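Local coordinates for protein anaphase-promoting complex subunit CUT9 (Schizosaccharomyces pombe, PDB 2XPI) that forms part of the anaphase-promoting complex/cyclosome, an E3 ubiquitin-protein ligase that controls progression through mitosis and G1, at residues Tyr86-Arg91 / Glu108-Ile113; His92-Leu95 / Lys101-Ala104; Arg135-Leu140 / Phe158-Leu163. One frame throughout, in Å; residues are numbered along the deposited sequence.

Contact 1. Residues Tyr86-Arg91 / Glu108-Ile113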
ATOM      1  N   TYR A  86     -14.436  17.110  21.154  1.00 56.05           N
ATOM      2  CA  TYR A  86     -15.295  16.555  20.107  1.00 55.96           C
ATOM      3  C   TYR A  86     -14.498  16.293  18.840  1.00 51.57           C
ATOM      4  O   TYR A  86     -14.789  15.352  18.117  1.00 50.78           O
ATOM      5  CB  TYR A  86     -16.438  17.501  19.741  1.00 62.16           C
ATOM      6  CG  TYR A  86     -17.570  17.518  20.724  1.00 70.62           C
ATOM      7  CD1 TYR A  86     -17.847  18.658  21.471  1.00 75.59           C
ATOM      8  CD2 TYR A  86     -18.365  16.394  20.912  1.00 73.41           C
ATOM      9  CE1 TYR A  86     -18.882  18.677  22.383  1.00 80.23           C
ATOM     10  CE2 TYR A  86     -19.410  16.404  21.817  1.00 77.64           C
ATOM     11  CZ  TYR A  86     -19.664  17.546  22.551  1.00 81.26           C
ATOM     12  OH  TYR A  86     -20.702  17.558  23.451  1.00 84.98           O
ATOM     13  N   LEU A  87     -13.529  17.163  18.555  1.00 48.34           N
ATOM     14  CA  LEU A  87     -12.700  17.041  17.366  1.00 45.81           C
ATOM     15  C   LEU A  87     -11.875  15.765  17.436  1.00 42.20           C
ATOM     16  O   LEU A  87     -11.864  14.967  16.509  1.00 39.67           O
ATOM     17  CB  LEU A  87     -11.783  18.261  17.238  1.00 48.82           C
ATOM     18  CG  LEU A  87     -12.290  19.360  16.291  1.00 48.72           C
ATOM     19  CD1 LEU A  87     -13.789  19.481  16.362  1.00 47.19           C
ATOM     20  CD2 LEU A  87     -11.611  20.698  16.549  1.00 49.03           C
ATOM     21  N   ARG A  88     -11.208  15.576  18.565  1.00 42.08           N
ATOM     22  CA  ARG A  88     -10.388  14.407  18.788  1.00 40.28           C
ATOM     23  C   ARG A  88     -11.156  13.095  18.753  1.00 39.88           C
ATOM     24  O   ARG A  88     -10.740  12.165  18.078  1.00 40.25           O
ATOM     25  CB  ARG A  88      -9.646  14.541  20.100  1.00 39.45           C
ATOM     26  CG  ARG A  88      -8.639  15.636  20.085  1.00 37.73           C
ATOM     27  CD  ARG A  88      -8.015  15.691  21.421  1.00 39.87           C
ATOM     28  NE  ARG A  88      -7.007  16.728  21.499  1.00 43.71           N
ATOM     29  CZ  ARG A  88      -6.927  17.569  22.514  1.00 49.06           C
ATOM     30  NH1 ARG A  88      -7.809  17.470  23.502  1.00 50.62           N
ATOM     31  NH2 ARG A  88      -5.985  18.497  22.538  1.00 51.13           N
ATOM     32  N   LEU A  89     -12.262  13.003  19.477  1.00 38.83           N
ATOM     33  CA  LEU A  89     -13.120  11.834  19.347  1.00 38.25           C
ATOM     34  C   LEU A  89     -13.437  11.558  17.884  1.00 39.23           C
ATOM     35  O   LEU A  89     -13.397  10.415  17.421  1.00 39.60           O
ATOM     36  CB  LEU A  89     -14.413  12.048  20.093  1.00 38.71           C
ATOM     37  CG  LEU A  89     -14.461  11.545  21.537  1.00 40.97           C
ATOM     38  CD1 LEU A  89     -13.093  11.229  22.108  1.00 37.79           C
ATOM     39  CD2 LEU A  89     -15.243  12.540  22.421  1.00 41.07           C
ATOM     40  N   TRP A  90     -13.735  12.623  17.155  1.00 38.80           N
ATOM     41  CA  TRP A  90     -14.119  12.519  15.756  1.00 38.73           C
ATOM     42  C   TRP A  90     -12.946  12.061  14.887  1.00 39.82           C
ATOM     43  O   TRP A  90     -13.085  11.155  14.076  1.00 39.35           O
ATOM     44  CB  TRP A  90     -14.677  13.863  15.281  1.00 39.63           C
ATOM     45  CG  TRP A  90     -15.067  13.928  13.852  1.00 41.35           C
ATOM     46  CD1 TRP A  90     -15.249  12.879  13.001  1.00 42.56           C
ATOM     47  CD2 TRP A  90     -15.327  15.114  13.092  1.00 43.91           C
ATOM     48  NE1 TRP A  90     -15.602  13.339  11.754  1.00 44.90           N
ATOM     49  CE2 TRP A  90     -15.654  14.709  11.782  1.00 44.24           C
ATOM     50  CE3 TRP A  90     -15.329  16.481  13.396  1.00 45.90           C
ATOM     51  CZ2 TRP A  90     -15.977  15.617  10.778  1.00 43.44           C
ATOM     52  CZ3 TRP A  90     -15.644  17.385  12.391  1.00 46.07           C
ATOM     53  CH2 TRP A  90     -15.959  16.946  11.098  1.00 45.12           C
ATOM     54  N   ARG A  91     -11.792  12.695  15.050  1.00 40.83           N
ATOM     55  CA  ARG A  91     -10.595  12.280  14.335  1.00 39.57           C
ATOM     56  C   ARG A  91     -10.302  10.820  14.645  1.00 40.02           C
ATOM     57  O   ARG A  91     -10.044  10.025  13.752  1.00 40.25           O
ATOM     58  CB  ARG A  91      -9.416  13.133  14.759  1.00 39.24           C
ATOM     59  CG  ARG A  91      -8.098  12.581  14.340  1.00 39.99           C
ATOM     60  CD  ARG A  91      -7.001  13.253  15.149  1.00 42.22           C
ATOM     61  NE  ARG A  91      -7.058  12.872  16.557  1.00 41.80           N
ATOM     62  CZ  ARG A  91      -6.481  13.561  17.532  1.00 41.42           C
ATOM     63  NH1 ARG A  91      -5.820  14.662  17.232  1.00 41.45           N
ATOM     64  NH2 ARG A  91      -6.574  13.153  18.799  1.00 41.24           N
ATOM     65  N   GLU A 108      -6.057  18.003  11.235  1.00 44.30           N
ATOM     66  CA  GLU A 108      -5.407  19.253  10.887  1.00 48.18           C
ATOM     67  C   GLU A 108      -6.028  20.451  11.640  1.00 50.54           C
ATOM     68  O   GLU A 108      -5.310  21.360  12.064  1.00 53.32           O
ATOM     69  CB  GLU A 108      -5.399  19.453   9.360  1.00 50.08           C
ATOM     70  CG  GLU A 108      -4.497  18.452   8.598  1.00 54.33           C
ATOM     71  CD  GLU A 108      -4.902  18.234   7.122  1.00 58.50           C
ATOM     72  OE1 GLU A 108      -5.853  18.922   6.648  1.00 62.12           O
ATOM     73  OE2 GLU A 108      -4.274  17.370   6.443  1.00 55.44           O
ATOM     74  N   LYS A 109      -7.343  20.450  11.840  1.00 49.61           N
ATOM     75  CA  LYS A 109      -7.985  21.558  12.574  1.00 50.36           C
ATOM     76  C   LYS A 109      -7.685  21.607  14.079  1.00 51.91           C
ATOM     77  O   LYS A 109      -7.521  22.694  14.632  1.00 55.55           O
ATOM     78  CB  LYS A 109      -9.493  21.602  12.336  1.00 49.07           C
ATOM     79  CG  LYS A 109      -9.880  22.478  11.166  1.00 52.68           C
ATOM     80  CD  LYS A 109     -10.285  21.663   9.958  1.00 54.91           C
ATOM     81  CE  LYS A 109      -9.735  22.279   8.678  1.00 59.04           C
ATOM     82  NZ  LYS A 109      -8.225  22.256   8.636  1.00 61.85           N
ATOM     83  N   VAL A 110      -7.607  20.445  14.734  1.00 48.79           N
ATOM     84  CA  VAL A 110      -7.274  20.378  16.162  1.00 47.67           C
ATOM     85  C   VAL A 110      -5.825  20.748  16.441  1.00 49.48           C
ATOM     86  O   VAL A 110      -5.498  21.307  17.503  1.00 51.35           O
ATOM     87  CB  VAL A 110      -7.427  18.970  16.726  1.00 47.93           C
ATOM     88  CG1 VAL A 110      -7.601  19.054  18.214  1.00 48.26           C
ATOM     89  CG2 VAL A 110      -8.593  18.246  16.085  1.00 50.21           C
ATOM     90  N   LEU A 111      -4.945  20.388  15.510  1.00 48.52           N
ATOM     91  CA  LEU A 111      -3.528  20.692  15.667  1.00 50.52           C
ATOM     92  C   LEU A 111      -3.332  22.192  15.465  1.00 55.91           C
ATOM     93  O   LEU A 111      -2.599  22.834  16.222  1.00 56.97           O
ATOM     94  CB  LEU A 111      -2.650  19.864  14.711  1.00 46.17           C
ATOM     95  CG  LEU A 111      -1.141  20.114  14.833  1.00 45.91           C
ATOM     96  CD1 LEU A 111      -0.648  19.883  16.264  1.00 46.43           C
ATOM     97  CD2 LEU A 111      -0.329  19.281  13.851  1.00 43.57           C
ATOM     98  N   ASP A 112      -4.014  22.753  14.463  1.00 58.21           N
ATOM     99  CA  ASP A 112      -3.989  24.206  14.248  1.00 59.73           C
ATOM    100  C   ASP A 112      -4.421  24.955  15.509  1.00 57.99           C
ATOM    101  O   ASP A 112      -3.785  25.927  15.899  1.00 60.24           O
ATOM    102  CB  ASP A 112      -4.844  24.621  13.039  1.00 61.77           C
ATOM    103  CG  ASP A 112      -4.215  24.207  11.699  1.00 65.42           C
ATOM    104  OD1 ASP A 112      -2.971  24.037  11.633  1.00 66.05           O
ATOM    105  OD2 ASP A 112      -4.966  24.052  10.704  1.00 66.67           O
ATOM    106  N   ILE A 113      -5.483  24.486  16.158  1.00 54.33           N
ATOM    107  CA  ILE A 113      -5.967  25.119  17.381  1.00 54.84           C
ATOM    108  C   ILE A 113      -5.017  24.979  18.580  1.00 57.23           C
ATOM    109  O   ILE A 113      -4.668  25.959  19.225  1.00 60.83           O
ATOM    110  CB  ILE A 113      -7.338  24.552  17.776  1.00 53.17           C
ATOM    111  CG1 ILE A 113      -8.427  25.064  16.832  1.00 51.91           C
ATOM    112  CG2 ILE A 113      -7.678  24.916  19.212  1.00 54.18           C
ATOM    113  CD1 ILE A 113      -9.744  24.346  17.008  1.00 49.43           C
TER
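Leu87 and Val110 meet where helix 83-96 packs roughly antiparallel against helix 100-114, and tracing Leu87 outward from its CB shows how an apolar seam is made. CB lies 3.4 Å from CG2 of Val110, and the same methyl goes on to touch CG of Leu87 at 3.9 Å. CD2 of Leu87 stays against CG2 of Val110, also at 3.9 Å, while meeting CD1 of Ile113 at 4.1 Å, the leucine and isoleucine chains crossing at about a right angle. Leu87 and Val110 slide past one another in opposite directions, so one methyl of the valine serves most of the leucine.

A chi1 of -158° sets CG1 of Val110 anti to the backbone N and CG2 beside it, so that CG1 faces Arg88 and CG2 faces Leu87. CG1 rests 4.0 Å from CG of Arg88, where the extended run to NE begins, and NE of Arg88 is 4.1 Å from the same methyl. The aliphatic shaft of Arg88 thus joins the apolar layer while its guanidinium passes on to a salt bridge with Asp119, the partner that Arg91 shares. With an alanine in place of Val110 both methyls go, and Leu87 and the Arg88 shaft would probably lose their support, leaving a gap between the helices.

No hydrogen bond links the two segments. Leu87 also packs on Tyr263 of the second subunit, and Lys109 forms a salt bridge with Asp306 of that subunit. The segment axes approach to 9.7 Å with their directions 146° apart, and CA of Leu87 is 6.5 Å from CA of Val110. Such a pair of antiparallel helices, both within TPR repeat 1, is the helical hairpin that defines the tetratricopeptide repeat, here in the region that mediates homodimerization.

Contact 2. Residues His92-Leu95 / Lys101-Ala104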
ATOM      1  N   HIS A  92     -10.383  10.453  15.915  1.00 39.55           N
ATOM      2  CA  HIS A  92     -10.048   9.095  16.309  1.00 40.77           C
ATOM      3  C   HIS A  92     -10.907   8.054  15.598  1.00 41.41           C
ATOM      4  O   HIS A  92     -10.413   7.021  15.130  1.00 39.58           O
ATOM      5  CB  HIS A  92     -10.208   8.932  17.806  1.00 41.76           C
ATOM      6  CG  HIS A  92      -9.399   7.819  18.374  1.00 43.46           C
ATOM      7  ND1 HIS A  92      -8.019   7.809  18.329  1.00 45.06           N
ATOM      8  CD2 HIS A  92      -9.764   6.689  19.021  1.00 43.91           C
ATOM      9  CE1 HIS A  92      -7.570   6.719  18.920  1.00 44.63           C
ATOM     10  NE2 HIS A  92      -8.609   6.022  19.348  1.00 46.25           N
ATOM     11  N   ASP A  93     -12.201   8.317  15.538  1.00 41.85           N
ATOM     12  CA  ASP A  93     -13.108   7.348  14.968  1.00 42.16           C
ATOM     13  C   ASP A  93     -12.912   7.296  13.458  1.00 40.84           C
ATOM     14  O   ASP A  93     -12.992   6.230  12.854  1.00 43.18           O
ATOM     15  CB  ASP A  93     -14.546   7.671  15.344  1.00 45.83           C
ATOM     16  CG  ASP A  93     -15.515   6.698  14.755  1.00 53.48           C
ATOM     17  OD1 ASP A  93     -16.272   7.096  13.850  1.00 56.29           O
ATOM     18  OD2 ASP A  93     -15.513   5.520  15.175  1.00 58.04           O
ATOM     19  N   ALA A  94     -12.620   8.436  12.845  1.00 37.36           N
ATOM     20  CA  ALA A  94     -12.330   8.448  11.408  1.00 35.41           C
ATOM     21  C   ALA A  94     -11.185   7.481  11.069  1.00 34.93           C
ATOM     22  O   ALA A  94     -11.314   6.642  10.191  1.00 37.46           O
ATOM     23  CB  ALA A  94     -12.010   9.868  10.913  1.00 31.56           C
ATOM     24  N   LEU A  95     -10.066   7.647  11.761  1.00 34.64           N
ATOM     25  CA  LEU A  95      -8.909   6.787  11.676  1.00 37.82           C
ATOM     26  C   LEU A  95      -9.363   5.335  11.742  1.00 41.43           C
ATOM     27  O   LEU A  95      -9.159   4.550  10.820  1.00 44.26           O
ATOM     28  CB  LEU A  95      -8.037   7.061  12.896  1.00 39.14           C
ATOM     29  CG  LEU A  95      -6.558   7.356  12.746  1.00 41.80           C
ATOM     30  CD1 LEU A  95      -5.898   7.347  14.142  1.00 45.03           C
ATOM     31  CD2 LEU A  95      -5.930   6.345  11.824  1.00 38.85           C
ATOM     32  N   LYS A 101      -9.521  10.808   4.587  1.00 40.41           N
ATOM     33  CA  LYS A 101      -9.661  12.186   4.151  1.00 43.72           C
ATOM     34  C   LYS A 101     -10.261  12.979   5.308  1.00 43.28           C
ATOM     35  O   LYS A 101      -9.861  14.113   5.582  1.00 43.31           O
ATOM     36  CB  LYS A 101     -10.546  12.275   2.913  1.00 49.54           C
ATOM     37  CG  LYS A 101      -9.839  11.920   1.620  1.00 54.13           C
ATOM     38  CD  LYS A 101      -9.380  13.181   0.915  1.00 57.45           C
ATOM     39  CE  LYS A 101      -8.658  12.868  -0.380  1.00 61.02           C
ATOM     40  NZ  LYS A 101      -7.370  12.178  -0.112  1.00 60.38           N
ATOM     41  N   CYS A 102     -11.187  12.337   6.017  1.00 41.71           N
ATOM     42  CA  CYS A 102     -11.875  12.936   7.140  1.00 39.72           C
ATOM     43  C   CYS A 102     -10.993  13.115   8.365  1.00 41.39           C
ATOM     44  O   CYS A 102     -11.030  14.153   9.010  1.00 47.11           O
ATOM     45  CB  CYS A 102     -13.109  12.118   7.489  1.00 39.79           C
ATOM     46  SG  CYS A 102     -13.886  12.597   9.038  1.00 51.57           S
ATOM     47  N   ALA A 103     -10.221  12.099   8.703  1.00 39.25           N
ATOM     48  CA  ALA A 103      -9.321  12.163   9.857  1.00 37.15           C
ATOM     49  C   ALA A 103      -8.190  13.184   9.676  1.00 34.27           C
ATOM     50  O   ALA A 103      -7.760  13.832  10.629  1.00 33.74           O
ATOM     51  CB  ALA A 103      -8.740  10.755  10.160  1.00 45.80           C
ATOM     52  N   ALA A 104      -7.689  13.297   8.458  1.00 35.22           N
ATOM     53  CA  ALA A 104      -6.728  14.346   8.119  1.00 37.74           C
ATOM     54  C   ALA A 104      -7.395  15.707   8.222  1.00 42.42           C
ATOM     55  O   ALA A 104      -6.805  16.647   8.729  1.00 47.00           O
ATOM     56  CB  ALA A 104      -6.168  14.139   6.716  1.00 35.61           C
TER
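Ala94 and Ala103 face each other at close range: CB of Ala94 meets CB of Ala103 at 3.5 Å, and the CA atoms of the pair are 5.0 Å apart. Apolar contact is the first kind of interaction here. CB of Ala94 also takes SG of Cys102 at 3.8 Å; with the thiol anti to its own backbone N (chi1 170°), the sulfur swings across to the alanine.

Side chain against backbone is the second kind. CB of Ala94 lies 3.6 Å from the backbone N of Ala103, and CB of Ala103 lies 3.7 Å from the amide N of Leu95. Both are simple packing, since no hydrogen bond crosses between the segments. Leu95 carries its own side chain on to Trp122, Val126 and Cys129 of helix 117-129, and Ala103 reaches Val126 as well.

Polar bonds belong instead to the dimer: the backbone N of Cys102 is hydrogen-bonded to Glu235 of the second subunit, while the carboxylate of Asp93 receives backbone amides of Ile196 and Thr50 from that subunit. The close approach of the two helices near their turn, with a small residue such as Ala103 on the second, is consistent with the helical hairpin of a tetratricopeptide repeat.

Contact 3. Residues Arg135-Leu140 / Phe158-Leu163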
ATOM      1  N   ARG A 135       5.504  12.953   4.454  1.00 51.36           N
ATOM      2  CA  ARG A 135       4.650  13.985   5.028  1.00 50.95           C
ATOM      3  C   ARG A 135       4.535  13.939   6.557  1.00 49.62           C
ATOM      4  O   ARG A 135       4.682  14.970   7.212  1.00 52.17           O
ATOM      5  CB  ARG A 135       3.262  13.990   4.396  1.00 50.29           C
ATOM      6  CG  ARG A 135       2.472  15.195   4.833  1.00 51.05           C
ATOM      7  CD  ARG A 135       1.125  15.237   4.185  1.00 51.05           C
ATOM      8  NE  ARG A 135       0.660  16.600   4.029  1.00 51.81           N
ATOM      9  CZ  ARG A 135      -0.604  16.910   3.796  1.00 54.53           C
ATOM     10  NH1 ARG A 135      -1.493  15.936   3.712  1.00 55.63           N
ATOM     11  NH2 ARG A 135      -0.981  18.176   3.650  1.00 54.87           N
ATOM     12  N   ALA A 136       4.247  12.768   7.121  1.00 45.53           N
ATOM     13  CA  ALA A 136       4.292  12.595   8.574  1.00 43.76           C
ATOM     14  C   ALA A 136       5.671  12.963   9.114  1.00 48.62           C
ATOM     15  O   ALA A 136       5.786  13.679  10.110  1.00 51.19           O
ATOM     16  CB  ALA A 136       3.948  11.160   8.966  1.00 39.63           C
ATOM     17  N   LYS A 137       6.722  12.463   8.474  1.00 49.28           N
ATOM     18  CA  LYS A 137       8.065  12.752   8.954  1.00 50.88           C
ATOM     19  C   LYS A 137       8.206  14.256   9.073  1.00 51.12           C
ATOM     20  O   LYS A 137       8.587  14.763  10.133  1.00 53.73           O
ATOM     21  CB  LYS A 137       9.151  12.178   8.029  1.00 51.60           C
ATOM     22  CG  LYS A 137      10.573  12.421   8.515  1.00 51.25           C
ATOM     23  CD  LYS A 137      11.496  12.936   7.378  1.00 86.43           C
ATOM     24  CE  LYS A 137      11.418  14.464   7.162  1.00 88.03           C
ATOM     25  NZ  LYS A 137      10.568  14.933   5.996  1.00 87.53           N
ATOM     26  N   CYS A 138       7.870  14.980   8.005  1.00 47.00           N
ATOM     27  CA  CYS A 138       8.061  16.422   8.032  1.00 42.35           C
ATOM     28  C   CYS A 138       7.251  17.024   9.181  1.00 45.14           C
ATOM     29  O   CYS A 138       7.761  17.814   9.965  1.00 49.66           O
ATOM     30  CB  CYS A 138       7.749  17.076   6.681  1.00 38.02           C
ATOM     31  SG  CYS A 138       8.405  18.847   6.463  1.00 80.02           S
ATOM     32  N   LEU A 139       5.993  16.635   9.309  1.00 44.39           N
ATOM     33  CA  LEU A 139       5.146  17.240  10.318  1.00 47.09           C
ATOM     34  C   LEU A 139       5.752  17.075  11.727  1.00 53.79           C
ATOM     35  O   LEU A 139       5.754  18.009  12.530  1.00 55.91           O
ATOM     36  CB  LEU A 139       3.757  16.632  10.228  1.00 45.14           C
ATOM     37  CG  LEU A 139       2.768  17.063  11.299  1.00 47.85           C
ATOM     38  CD1 LEU A 139       2.233  18.446  10.966  1.00 50.33           C
ATOM     39  CD2 LEU A 139       1.640  16.056  11.403  1.00 46.46           C
ATOM     40  N   LEU A 140       6.279  15.885  12.011  1.00 56.32           N
ATOM     41  CA  LEU A 140       6.864  15.584  13.315  1.00 57.92           C
ATOM     42  C   LEU A 140       8.255  16.207  13.495  1.00 63.06           C
ATOM     43  O   LEU A 140       8.762  16.296  14.610  1.00 63.40           O
ATOM     44  CB  LEU A 140       6.931  14.065  13.519  1.00 54.36           C
ATOM     45  CG  LEU A 140       5.612  13.299  13.573  1.00 50.02           C
ATOM     46  CD1 LEU A 140       5.880  11.826  13.739  1.00 47.94           C
ATOM     47  CD2 LEU A 140       4.727  13.814  14.705  1.00 49.63           C
ATOM     48  N   PHE A 158       9.827   5.664  12.820  1.00 43.02           N
ATOM     49  CA  PHE A 158       9.103   4.665  12.055  1.00 41.70           C
ATOM     50  C   PHE A 158       8.968   5.084  10.590  1.00 43.50           C
ATOM     51  O   PHE A 158       9.070   4.243   9.702  1.00 46.14           O
ATOM     52  CB  PHE A 158       7.740   4.462  12.676  1.00 40.69           C
ATOM     53  CG  PHE A 158       6.892   3.469  11.960  1.00 41.45           C
ATOM     54  CD1 PHE A 158       6.218   3.825  10.799  1.00 43.76           C
ATOM     55  CD2 PHE A 158       6.715   2.192  12.477  1.00 39.83           C
ATOM     56  CE1 PHE A 158       5.414   2.909  10.138  1.00 43.89           C
ATOM     57  CE2 PHE A 158       5.918   1.271  11.830  1.00 40.26           C
ATOM     58  CZ  PHE A 158       5.268   1.625  10.658  1.00 42.91           C
ATOM     59  N   CYS A 159       8.740   6.375  10.337  1.00 41.09           N
ATOM     60  CA  CYS A 159       8.593   6.878   8.971  1.00 41.80           C
ATOM     61  C   CYS A 159       9.923   6.876   8.265  1.00 45.25           C
ATOM     62  O   CYS A 159      10.006   6.624   7.064  1.00 48.86           O
ATOM     63  CB  CYS A 159       8.064   8.314   8.972  1.00 43.36           C
ATOM     64  SG  CYS A 159       6.334   8.472   9.457  1.00 55.66           S
ATOM     65  N   LEU A 160      10.966   7.192   9.022  1.00 44.33           N
ATOM     66  CA  LEU A 160      12.306   7.248   8.499  1.00 45.54           C
ATOM     67  C   LEU A 160      12.681   5.855   8.005  1.00 47.05           C
ATOM     68  O   LEU A 160      13.191   5.701   6.901  1.00 48.13           O
ATOM     69  CB  LEU A 160      13.259   7.762   9.573  1.00 47.64           C
ATOM     70  CG  LEU A 160      14.016   9.062   9.242  1.00 53.59           C
ATOM     71  CD1 LEU A 160      13.371   9.839   8.098  1.00 53.03           C
ATOM     72  CD2 LEU A 160      14.186   9.952  10.481  1.00 55.24           C
ATOM     73  N   VAL A 161      12.385   4.839   8.814  1.00 46.53           N
ATOM     74  CA  VAL A 161      12.582   3.454   8.410  1.00 46.33           C
ATOM     75  C   VAL A 161      11.776   3.092   7.153  1.00 47.52           C
ATOM     76  O   VAL A 161      12.292   2.409   6.262  1.00 48.96           O
ATOM     77  CB  VAL A 161      12.277   2.467   9.572  1.00 54.79           C
ATOM     78  CG1 VAL A 161      11.975   1.063   9.041  1.00 52.80           C
ATOM     79  CG2 VAL A 161      13.446   2.435  10.558  1.00 54.92           C
ATOM     80  N   LYS A 162      10.524   3.542   7.085  1.00 45.01           N
ATOM     81  CA  LYS A 162       9.695   3.341   5.891  1.00 47.02           C
ATOM     82  C   LYS A 162      10.300   4.026   4.665  1.00 51.70           C
ATOM     83  O   LYS A 162       9.979   3.690   3.519  1.00 51.80           O
ATOM     84  CB  LYS A 162       8.283   3.896   6.115  1.00 45.80           C
ATOM     85  CG  LYS A 162       7.424   3.039   6.997  1.00 44.73           C
ATOM     86  CD  LYS A 162       7.167   1.733   6.313  1.00 46.67           C
ATOM     87  CE  LYS A 162       6.317   0.824   7.159  1.00 46.93           C
ATOM     88  NZ  LYS A 162       6.184  -0.518   6.512  1.00 48.52           N
ATOM     89  N   LEU A 163      11.146   5.020   4.921  1.00 54.86           N
ATOM     90  CA  LEU A 163      11.784   5.799   3.865  1.00 55.96           C
ATOM     91  C   LEU A 163      13.179   5.252   3.563  1.00 57.79           C
ATOM     92  O   LEU A 163      13.850   5.721   2.653  1.00 58.81           O
ATOM     93  CB  LEU A 163      11.870   7.276   4.268  1.00 53.39           C
ATOM     94  CG  LEU A 163      10.855   8.265   3.658  1.00 52.22           C
ATOM     95  CD1 LEU A 163       9.788   7.548   2.844  1.00 50.99           C
ATOM     96  CD2 LEU A 163      10.235   9.203   4.719  1.00 47.98           C
TER
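Lys137 and Cys159 mark the nearest approach of the two backbones, their CA atoms 5.9 Å apart, in a pair of helical segments whose axes come within 9.2 Å and whose directions differ by 144°. Cys159 reaches across to two successive residues of helix 133-142. Its SG, placed beside the backbone N and anti to the carbonyl carbon (chi1 -71°), lies 3.6 Å from CB of Ala136. Its CB meanwhile sits 4.1 Å from CB of Lys137, and Cys128 of helix 117-129 packs against the cysteine as well.

The two helices come from different repeats. Helix 133-142 is the second of TPR repeat 2 and helix 150-162 the first of TPR repeat 3, and packing of this kind, from one hairpin onto the next, is what stacks tetratricopeptide repeats into a superhelix.

Lys137 takes part with its aliphatic portion. CG starts anti to the backbone N (chi1 -178°), the chain then bends at each of its next three torsions, and CD comes to rest 3.7 Å from CD1 of Leu160, with CG of Lys137 at 3.8 Å from that same methyl. The bends carry the ammonium end away from helix 150-162. No hydrogen bond connects the segments. Leu160 continues to Ala169 of helix 166-173, while Leu140 packs on Leu155 and Ala156, farther back on helix 150-162. Lys137 also packs against Tyr337 of the second subunit, which touches Cys138 too.

Contacts 1 and 2 are two levels of one hairpin: both join helix 83-96 to helix 100-114, their centres lie 9 Å apart, and contact 2, nearer the turn, falls between the segments of contact 1 along the chain. Trp90 of the first level packs on Cys102 of the second. Contact 3 follows later in the sequence, its centre 21 Å from that of contact 1, yet the two touch where CD2 of Leu111 meets CD1 of Leu139 at 3.9 Å. Contacts 2 and 3 stay about 6 Å apart at their nearest atoms. Each borders the second subunit, and a bound gold(I) cyanide ion lies about 7 Å from the Lys137 side chain.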